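Local coordinates for adhesion and penetration protein autotransporter (Haemophilus influenzae, PDB 3SYJ) that promotes bacterial adherence to and invasion of host cells, and aggregation, through a surface-exposed passenger domain that also carries a probable serine protease, at residues F342-I356 / F365-W379. Residues are numbered along the deposited sequence; the frame is centred on the assembly and turned at random.
Sequences FMDQKQGSLIFASDI and FEGNFTVSPNSNQTW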
ATOM      1  N   PHE A 342      31.366  19.044  57.245  1.00 19.82           N
ATOM      2  CA  PHE A 342      31.614  17.646  57.551  1.00 19.56           C
ATOM      3  C   PHE A 342      32.103  16.942  56.302  1.00 20.36           C
ATOM      4  O   PHE A 342      31.444  16.971  55.259  1.00 19.43           O
ATOM      5  CB  PHE A 342      30.328  16.952  57.994  1.00 20.35           C
ATOM      6  CG  PHE A 342      29.804  17.396  59.334  1.00 21.03           C
ATOM      7  CD1 PHE A 342      30.172  16.730  60.492  1.00 24.45           C
ATOM      8  CD2 PHE A 342      28.894  18.439  59.429  1.00 20.42           C
ATOM      9  CE1 PHE A 342      29.667  17.117  61.729  1.00 25.54           C
ATOM     10  CE2 PHE A 342      28.388  18.838  60.663  1.00 19.57           C
ATOM     11  CZ  PHE A 342      28.774  18.174  61.812  1.00 23.48           C
ATOM     12  N   MET A 343      33.252  16.293  56.416  1.00 20.86           N
ATOM     13  CA  MET A 343      33.785  15.492  55.329  1.00 22.73           C
ATOM     14  C   MET A 343      34.052  14.057  55.794  1.00 20.32           C
ATOM     15  O   MET A 343      34.482  13.840  56.922  1.00 21.79           O
ATOM     16  CB  MET A 343      35.074  16.121  54.808  1.00 20.65           C
ATOM     17  CG  MET A 343      35.632  15.450  53.565  1.00 32.05           C
ATOM     18  SD  MET A 343      37.365  15.871  53.305  1.00 51.73           S
ATOM     19  CE  MET A 343      37.444  17.498  54.065  1.00 31.28           C
ATOM     20  N   ASP A 344      33.763  13.082  54.957  1.00 19.73           N
ATOM     21  CA  ASP A 344      34.088  11.685  55.169  1.00 20.47           C
ATOM     22  C   ASP A 344      34.244  10.952  53.848  1.00 21.78           C
ATOM     23  O   ASP A 344      33.474  11.136  52.953  1.00 20.94           O
ATOM     24  CB  ASP A 344      33.051  11.006  56.045  1.00 21.57           C
ATOM     25  CG  ASP A 344      33.539   9.711  56.671  1.00 23.07           C
ATOM     26  OD1 ASP A 344      33.844   9.695  57.812  1.00 20.65           O
ATOM     27  OD2 ASP A 344      33.526   8.696  56.059  1.00 19.40           O
ATOM     28  N   GLN A 345      35.267  10.124  53.760  1.00 21.33           N
ATOM     29  CA  GLN A 345      35.582   9.344  52.585  1.00 22.33           C
ATOM     30  C   GLN A 345      34.874   7.995  52.516  1.00 20.45           C
ATOM     31  O   GLN A 345      34.904   7.352  51.543  1.00 21.54           O
ATOM     32  CB  GLN A 345      37.088   9.210  52.435  1.00 26.92           C
ATOM     33  CG  GLN A 345      37.761  10.523  52.070  1.00 41.23           C
ATOM     34  CD  GLN A 345      39.274  10.505  52.149  1.00 53.50           C
ATOM     35  OE1 GLN A 345      39.940  10.929  51.229  1.00 63.46           O
ATOM     36  NE2 GLN A 345      39.815  10.013  53.233  1.00 51.97           N
ATOM     37  N   LYS A 346      34.213   7.605  53.576  1.00 20.98           N
ATOM     38  CA  LYS A 346      33.431   6.393  53.546  1.00 21.81           C
ATOM     39  C   LYS A 346      31.943   6.345  53.807  1.00 20.92           C
ATOM     40  O   LYS A 346      31.188   6.451  52.908  1.00 21.58           O
ATOM     41  CB  LYS A 346      34.069   5.302  54.391  1.00 20.60           C
ATOM     42  CG  LYS A 346      35.304   4.717  53.786  1.00 19.94           C
ATOM     43  CD  LYS A 346      36.078   3.873  54.745  1.00 23.73           C
ATOM     44  CE  LYS A 346      37.322   3.218  54.183  1.00 24.52           C
ATOM     45  NZ  LYS A 346      37.740   3.522  52.788  1.00 26.58           N
ATOM     46  N   GLN A 347      31.533   6.214  55.041  1.00 17.38           N
ATOM     47  CA  GLN A 347      30.233   6.589  55.532  1.00 18.64           C
ATOM     48  C   GLN A 347      30.280   7.240  56.884  1.00 20.23           C
ATOM     49  O   GLN A 347      30.461   6.595  57.870  1.00 17.49           O
ATOM     50  CB  GLN A 347      29.269   5.418  55.554  1.00 18.72           C
ATOM     51  CG  GLN A 347      27.860   5.747  55.881  1.00 18.81           C
ATOM     52  CD  GLN A 347      27.079   6.320  54.720  1.00 19.46           C
ATOM     53  OE1 GLN A 347      27.362   6.051  53.625  1.00 19.94           O
ATOM     54  NE2 GLN A 347      26.093   7.060  54.997  1.00 17.33           N
ATOM     55  N   GLY A 348      30.045   8.534  56.910  1.00 16.78           N
ATOM     56  CA  GLY A 348      30.090   9.275  58.154  1.00 13.97           C
ATOM     57  C   GLY A 348      28.757   9.276  58.867  1.00 16.55           C
ATOM     58  O   GLY A 348      27.716   8.946  58.286  1.00 16.14           O
ATOM     59  N   SER A 349      28.787   9.651  60.139  1.00 15.42           N
ATOM     60  CA  SER A 349      27.587   9.671  60.966  1.00 17.09           C
ATOM     61  C   SER A 349      27.508  10.978  61.752  1.00 19.42           C
ATOM     62  O   SER A 349      28.521  11.503  62.221  1.00 18.26           O
ATOM     63  CB  SER A 349      27.577   8.484  61.939  1.00 20.25           C
ATOM     64  OG  SER A 349      27.295   7.264  61.267  1.00 20.15           O
ATOM     65  N   LEU A 350      26.299  11.509  61.883  1.00 16.10           N
ATOM     66  CA  LEU A 350      26.084  12.686  62.698  1.00 17.21           C
ATOM     67  C   LEU A 350      24.854  12.432  63.543  1.00 17.59           C
ATOM     68  O   LEU A 350      23.770  12.198  63.014  1.00 18.45           O
ATOM     69  CB  LEU A 350      25.899  13.929  61.822  1.00 18.07           C
ATOM     70  CG  LEU A 350      25.518  15.188  62.597  1.00 20.77           C
ATOM     71  CD1 LEU A 350      26.617  15.569  63.621  1.00 16.51           C
ATOM     72  CD2 LEU A 350      25.181  16.347  61.655  1.00 17.58           C
ATOM     73  N   ILE A 351      25.022  12.457  64.857  1.00 18.35           N
ATOM     74  CA  ILE A 351      23.930  12.099  65.750  1.00 21.97           C
ATOM     75  C   ILE A 351      23.458  13.331  66.475  1.00 16.94           C
ATOM     76  O   ILE A 351      24.256  14.041  67.084  1.00 18.40           O
ATOM     77  CB  ILE A 351      24.340  11.025  66.800  1.00 22.33           C
ATOM     78  CG1 ILE A 351      24.567   9.670  66.139  1.00 21.61           C
ATOM     79  CG2 ILE A 351      23.277  10.887  67.877  1.00 22.05           C
ATOM     80  CD1 ILE A 351      25.965   9.486  65.601  1.00 22.81           C
ATOM     81  N   PHE A 352      22.159  13.585  66.402  1.00 17.99           N
ATOM     82  CA  PHE A 352      21.565  14.696  67.129  1.00 21.91           C
ATOM     83  C   PHE A 352      21.150  14.254  68.545  1.00 23.44           C
ATOM     84  O   PHE A 352      20.149  13.550  68.732  1.00 21.08           O
ATOM     85  CB  PHE A 352      20.377  15.274  66.346  1.00 20.02           C
ATOM     86  CG  PHE A 352      20.777  16.219  65.233  1.00 23.86           C
ATOM     87  CD1 PHE A 352      21.561  15.784  64.174  1.00 16.62           C
ATOM     88  CD2 PHE A 352      20.352  17.541  65.243  1.00 19.55           C
ATOM     89  CE1 PHE A 352      21.918  16.657  63.150  1.00 22.43           C
ATOM     90  CE2 PHE A 352      20.711  18.414  64.224  1.00 19.62           C
ATOM     91  CZ  PHE A 352      21.496  17.972  63.177  1.00 12.42           C
ATOM     92  N   ALA A 353      21.934  14.668  69.537  1.00 23.13           N
ATOM     93  CA  ALA A 353      21.627  14.375  70.934  1.00 23.16           C
ATOM     94  C   ALA A 353      20.620  15.374  71.507  1.00 28.23           C
ATOM     95  O   ALA A 353      20.003  15.123  72.547  1.00 26.97           O
ATOM     96  CB  ALA A 353      22.897  14.359  71.763  1.00 19.81           C
ATOM     97  N   SER A 354      20.456  16.508  70.831  1.00 23.68           N
ATOM     98  CA  SER A 354      19.447  17.490  71.227  1.00 23.87           C
ATOM     99  C   SER A 354      18.957  18.238  70.003  1.00 25.35           C
ATOM    100  O   SER A 354      19.587  18.181  68.950  1.00 24.25           O
ATOM    101  CB  SER A 354      20.024  18.497  72.230  1.00 24.07           C
ATOM    102  OG  SER A 354      20.862  19.445  71.576  1.00 21.67           O
ATOM    103  N   ASP A 355      17.837  18.939  70.137  1.00 23.21           N
ATOM    104  CA  ASP A 355      17.419  19.860  69.092  1.00 23.61           C
ATOM    105  C   ASP A 355      18.561  20.814  68.791  1.00 24.10           C
ATOM    106  O   ASP A 355      19.340  21.172  69.679  1.00 24.37           O
ATOM    107  CB  ASP A 355      16.203  20.666  69.530  1.00 20.68           C
ATOM    108  CG  ASP A 355      14.957  19.835  69.599  1.00 22.37           C
ATOM    109  OD1 ASP A 355      14.986  18.691  69.101  1.00 27.33           O
ATOM    110  OD2 ASP A 355      13.951  20.324  70.149  1.00 25.18           O
ATOM    111  N   ILE A 356      18.656  21.222  67.532  1.00 25.92           N
ATOM    112  CA  ILE A 356      19.677  22.167  67.112  1.00 24.65           C
ATOM    113  C   ILE A 356      19.086  23.322  66.316  1.00 23.99           C
ATOM    114  O   ILE A 356      18.409  23.121  65.305  1.00 21.54           O
ATOM    115  CB  ILE A 356      20.767  21.486  66.275  1.00 25.26           C
ATOM    116  CG1 ILE A 356      21.541  20.487  67.137  1.00 21.34           C
ATOM    117  CG2 ILE A 356      21.708  22.534  65.677  1.00 23.12           C
ATOM    118  CD1 ILE A 356      22.431  21.141  68.171  1.00 23.51           C
ATOM    119  N   PHE A 365      28.091  19.099  53.475  1.00 16.37           N
ATOM    120  CA  PHE A 365      28.486  17.697  53.544  1.00 19.47           C
ATOM    121  C   PHE A 365      29.317  17.309  52.326  1.00 19.60           C
ATOM    122  O   PHE A 365      28.890  17.496  51.185  1.00 18.56           O
ATOM    123  CB  PHE A 365      27.267  16.780  53.690  1.00 17.08           C
ATOM    124  CG  PHE A 365      26.556  16.911  55.017  1.00 18.24           C
ATOM    125  CD1 PHE A 365      26.999  16.211  56.132  1.00 18.13           C
ATOM    126  CD2 PHE A 365      25.444  17.734  55.149  1.00 15.57           C
ATOM    127  CE1 PHE A 365      26.345  16.326  57.358  1.00 14.92           C
ATOM    128  CE2 PHE A 365      24.787  17.856  56.373  1.00 18.21           C
ATOM    129  CZ  PHE A 365      25.240  17.145  57.479  1.00 14.48           C
ATOM    130  N   GLU A 366      30.517  16.796  52.578  1.00 18.37           N
ATOM    131  CA  GLU A 366      31.362  16.250  51.519  1.00 22.20           C
ATOM    132  C   GLU A 366      31.571  14.754  51.772  1.00 20.36           C
ATOM    133  O   GLU A 366      32.275  14.374  52.698  1.00 22.51           O
ATOM    134  CB  GLU A 366      32.697  16.993  51.469  1.00 22.88           C
ATOM    135  CG  GLU A 366      33.785  16.288  50.693  1.00 30.51           C
ATOM    136  CD  GLU A 366      33.859  16.722  49.245  1.00 50.92           C
ATOM    137  OE1 GLU A 366      34.293  17.871  48.996  1.00 61.10           O
ATOM    138  OE2 GLU A 366      33.503  15.911  48.358  1.00 49.33           O
ATOM    139  N   GLY A 367      30.946  13.908  50.959  1.00 19.97           N
ATOM    140  CA  GLY A 367      30.959  12.478  51.207  1.00 18.95           C
ATOM    141  C   GLY A 367      29.633  12.029  51.799  1.00 21.00           C
ATOM    142  O   GLY A 367      28.790  12.854  52.153  1.00 16.93           O
ATOM    143  N   ASN A 368      29.438  10.719  51.902  1.00 20.02           N
ATOM    144  CA  ASN A 368      28.166  10.186  52.376  1.00 19.47           C
ATOM    145  C   ASN A 368      28.032  10.290  53.884  1.00 16.81           C
ATOM    146  O   ASN A 368      28.992  10.061  54.612  1.00 21.63           O
ATOM    147  CB  ASN A 368      28.002   8.734  51.940  1.00 23.30           C
ATOM    148  CG  ASN A 368      28.146   8.566  50.451  1.00 26.48           C
ATOM    149  OD1 ASN A 368      27.631   9.374  49.679  1.00 22.25           O
ATOM    150  ND2 ASN A 368      28.859   7.521  50.034  1.00 21.38           N
ATOM    151  N   PHE A 369      26.838  10.646  54.346  1.00 15.76           N
ATOM    152  CA  PHE A 369      26.557  10.753  55.772  1.00 16.40           C
ATOM    153  C   PHE A 369      25.198  10.173  56.133  1.00 17.25           C
ATOM    154  O   PHE A 369      24.255  10.221  55.340  1.00 18.60           O
ATOM    155  CB  PHE A 369      26.633  12.210  56.241  1.00 15.20           C
ATOM    156  CG  PHE A 369      28.024  12.664  56.565  1.00 17.85           C
ATOM    157  CD1 PHE A 369      28.895  13.038  55.556  1.00 17.51           C
ATOM    158  CD2 PHE A 369      28.465  12.705  57.876  1.00 16.84           C
ATOM    159  CE1 PHE A 369      30.186  13.450  55.856  1.00 21.61           C
ATOM    160  CE2 PHE A 369      29.756  13.109  58.182  1.00 18.15           C
ATOM    161  CZ  PHE A 369      30.619  13.485  57.172  1.00 17.76           C
ATOM    162  N   THR A 370      25.118   9.629  57.341  1.00 15.21           N
ATOM    163  CA  THR A 370      23.862   9.221  57.949  1.00 14.01           C
ATOM    164  C   THR A 370      23.631  10.164  59.113  1.00 15.69           C
ATOM    165  O   THR A 370      24.474  10.275  60.001  1.00 18.14           O
ATOM    166  CB  THR A 370      23.917   7.769  58.468  1.00 16.27           C
ATOM    167  OG1 THR A 370      24.217   6.881  57.379  1.00 16.41           O
ATOM    168  CG2 THR A 370      22.584   7.368  59.098  1.00 15.09           C
ATOM    169  N   VAL A 371      22.507  10.869  59.088  1.00 15.70           N
ATOM    170  CA  VAL A 371      22.226  11.876  60.094  1.00 14.61           C
ATOM    171  C   VAL A 371      20.966  11.467  60.825  1.00 19.02           C
ATOM    172  O   VAL A 371      19.897  11.332  60.228  1.00 15.74           O
ATOM    173  CB  VAL A 371      22.058  13.261  59.462  1.00 15.30           C
ATOM    174  CG1 VAL A 371      21.936  14.316  60.532  1.00 14.42           C
ATOM    175  CG2 VAL A 371      23.251  13.563  58.566  1.00 15.84           C
ATOM    176  N   SER A 372      21.100  11.253  62.126  1.00 17.18           N
ATOM    177  CA  SER A 372      20.057  10.583  62.876  1.00 17.25           C
ATOM    178  C   SER A 372      19.824  11.205  64.245  1.00 17.89           C
ATOM    179  O   SER A 372      20.774  11.588  64.930  1.00 18.40           O
ATOM    180  CB  SER A 372      20.433   9.105  63.032  1.00 18.82           C
ATOM    181  OG  SER A 372      19.735   8.514  64.119  1.00 32.06           O
ATOM    182  N   PRO A 373      18.552  11.294  64.655  1.00 16.04           N
ATOM    183  CA  PRO A 373      18.204  11.727  66.011  1.00 22.04           C
ATOM    184  C   PRO A 373      18.325  10.556  66.965  1.00 22.46           C
ATOM    185  O   PRO A 373      18.057   9.436  66.548  1.00 22.21           O
ATOM    186  CB  PRO A 373      16.716  12.087  65.899  1.00 18.19           C
ATOM    187  CG  PRO A 373      16.273  11.650  64.531  1.00 21.04           C
ATOM    188  CD  PRO A 373      17.369  10.870  63.892  1.00 19.54           C
ATOM    189  N   ASN A 374      18.695  10.794  68.217  1.00 24.24           N
ATOM    190  CA  ASN A 374      18.560   9.747  69.225  1.00 25.62           C
ATOM    191  C   ASN A 374      17.089   9.463  69.464  1.00 28.40           C
ATOM    192  O   ASN A 374      16.700   8.330  69.753  1.00 27.11           O
ATOM    193  CB  ASN A 374      19.215  10.160  70.537  1.00 25.86           C
ATOM    194  CG  ASN A 374      20.709  10.026  70.494  1.00 27.67           C
ATOM    195  OD1 ASN A 374      21.253   9.296  69.656  1.00 29.13           O
ATOM    196  ND2 ASN A 374      21.394  10.727  71.393  1.00 24.62           N
ATOM    197  N   SER A 375      16.290  10.494  69.359  1.00 21.72           N
ATOM    198  CA  SER A 375      14.886  10.408  69.572  1.00 27.33           C
ATOM    199  C   SER A 375      13.808  11.079  68.694  1.00 30.45           C
ATOM    200  O   SER A 375      13.122  10.431  67.979  1.00 27.46           O
ATOM    201  CB  SER A 375      14.576  10.912  70.947  1.00 24.99           C
ATOM    202  OG  SER A 375      13.338  10.453  71.315  1.00 33.67           O
ATOM    203  N   ASN A 376      13.696  12.390  68.783  1.00 28.96           N
ATOM    204  CA  ASN A 376      12.879  13.202  67.921  1.00 26.83           C
ATOM    205  C   ASN A 376      13.486  14.578  67.781  1.00 23.64           C
ATOM    206  O   ASN A 376      12.829  15.533  67.558  1.00 22.46           O
ATOM    207  CB  ASN A 376      11.466  13.269  68.455  1.00 31.97           C
ATOM    208  CG  ASN A 376      11.372  13.931  69.839  1.00 56.90           C
ATOM    209  OD1 ASN A 376      12.357  14.072  70.590  1.00 56.16           O
ATOM    210  ND2 ASN A 376      10.159  14.327  70.184  1.00 57.47           N
ATOM    211  N   GLN A 377      14.785  14.628  67.941  1.00 23.42           N
ATOM    212  CA  GLN A 377      15.534  15.872  67.820  1.00 18.52           C
ATOM    213  C   GLN A 377      15.335  16.488  66.437  1.00 20.38           C
ATOM    214  O   GLN A 377      15.274  15.772  65.434  1.00 19.50           O
ATOM    215  CB  GLN A 377      17.017  15.630  68.095  1.00 21.82           C
ATOM    216  CG  GLN A 377      17.352  15.402  69.566  1.00 22.68           C
ATOM    217  CD  GLN A 377      17.043  13.987  70.025  1.00 24.72           C
ATOM    218  OE1 GLN A 377      16.958  13.068  69.217  1.00 20.92           O
ATOM    219  NE2 GLN A 377      16.874  13.810  71.329  1.00 27.18           N
ATOM    220  N   THR A 378      15.225  17.813  66.391  1.00 22.37           N
ATOM    221  CA  THR A 378      15.036  18.538  65.128  1.00 23.42           C
ATOM    222  C   THR A 378      16.253  19.381  64.735  1.00 20.69           C
ATOM    223  O   THR A 378      17.135  19.635  65.558  1.00 18.51           O
ATOM    224  CB  THR A 378      13.803  19.462  65.190  1.00 21.74           C
ATOM    225  OG1 THR A 378      13.986  20.435  66.225  1.00 23.48           O
ATOM    226  CG2 THR A 378      12.539  18.656  65.470  1.00 18.73           C
ATOM    227  N   TRP A 379      16.306  19.804  63.473  1.00 20.25           N
ATOM    228  CA  TRP A 379      17.345  20.741  63.035  1.00 20.07           C
ATOM    229  C   TRP A 379      16.757  21.963  62.345  1.00 19.56           C
ATOM    230  O   TRP A 379      15.703  21.892  61.716  1.00 17.45           O
ATOM    231  CB  TRP A 379      18.361  20.081  62.096  1.00 17.86           C
ATOM    232  CG  TRP A 379      19.379  21.063  61.535  1.00 16.79           C
ATOM    233  CD1 TRP A 379      20.529  21.474  62.143  1.00 17.69           C
ATOM    234  CD2 TRP A 379      19.336  21.742  60.264  1.00 15.86           C
ATOM    235  NE1 TRP A 379      21.202  22.367  61.342  1.00 20.24           N
ATOM    236  CE2 TRP A 379      20.497  22.544  60.181  1.00 20.05           C
ATOM    237  CE3 TRP A 379      18.430  21.753  59.196  1.00 17.55           C
ATOM    238  CZ2 TRP A 379      20.775  23.355  59.069  1.00 18.78           C
ATOM    239  CZ3 TRP A 379      18.709  22.555  58.087  1.00 19.12           C
ATOM    240  CH2 TRP A 379      19.872  23.347  58.037  1.00 14.53           C
TER
HETATM  241  O   HOH W   1      31.999   9.348  51.438  1.00 18.39           O
HETATM  242  O   HOH W   2      29.064   4.934  51.754  1.00 22.03           O
HETATM  243  O   HOH W   3      23.894   8.281  53.158  1.00 20.80           O
HETATM  244  O   HOH W   4      19.802  12.360  72.953  1.00 25.00           O
HETATM  245  O   HOH W   5      15.465  22.597  66.023  1.00 24.29           O
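Strands 348-352 and 369-373 run side by side as successive rungs of the passenger's parallel beta-helix, and the backbone ladder between them alternates strictly: Gly348 O accepts from Thr370 N, Thr370 O from Leu350 N, and so on to Asn374 N. Shorter pairings flank it, Glu366 N to Phe342 O and Asp344 N to Glu366 O before, Ile356 N to Thr378 O after; at the two corners between, the register shifts by two. At one, Gln347, with CG anti to the backbone N (chi1 -173°) and the chain bent at chi2, brings NE2 to Thr370 OG1 at 3.0 Å, a bent bond, while a water links Asp344 O to Asn368 N. At the other, Asp355 OD1 accepts from Thr378 N at 2.9 Å, the N-H coming from above the carboxylate plane.

Apolar contacts fill the inner side. Phe342 and Phe365 lie nearly parallel but slid apart, planes 14° apart, and Phe342 meets Phe369 offset edge-to-face, its edge toward the Phe369 face. Gly348 CA (CH-pi, 4.1 Å from the centroid) and Phe365 CD1 lie over opposite faces of Phe369, both toward the rim. Farther along, Phe352 CE1 meets Val371 CG1 at 3.5 Å, and Phe352 CE2 meets Trp379 CB.

The chemistry thus divides: the Phe342, Phe365 and Phe369 cluster and the apolar groups following it line the buried face, Ser349, Thr370 and Ser372 point to the other, and amide, carboxylate and water bonds bridge the corners where backbone pairing is interrupted.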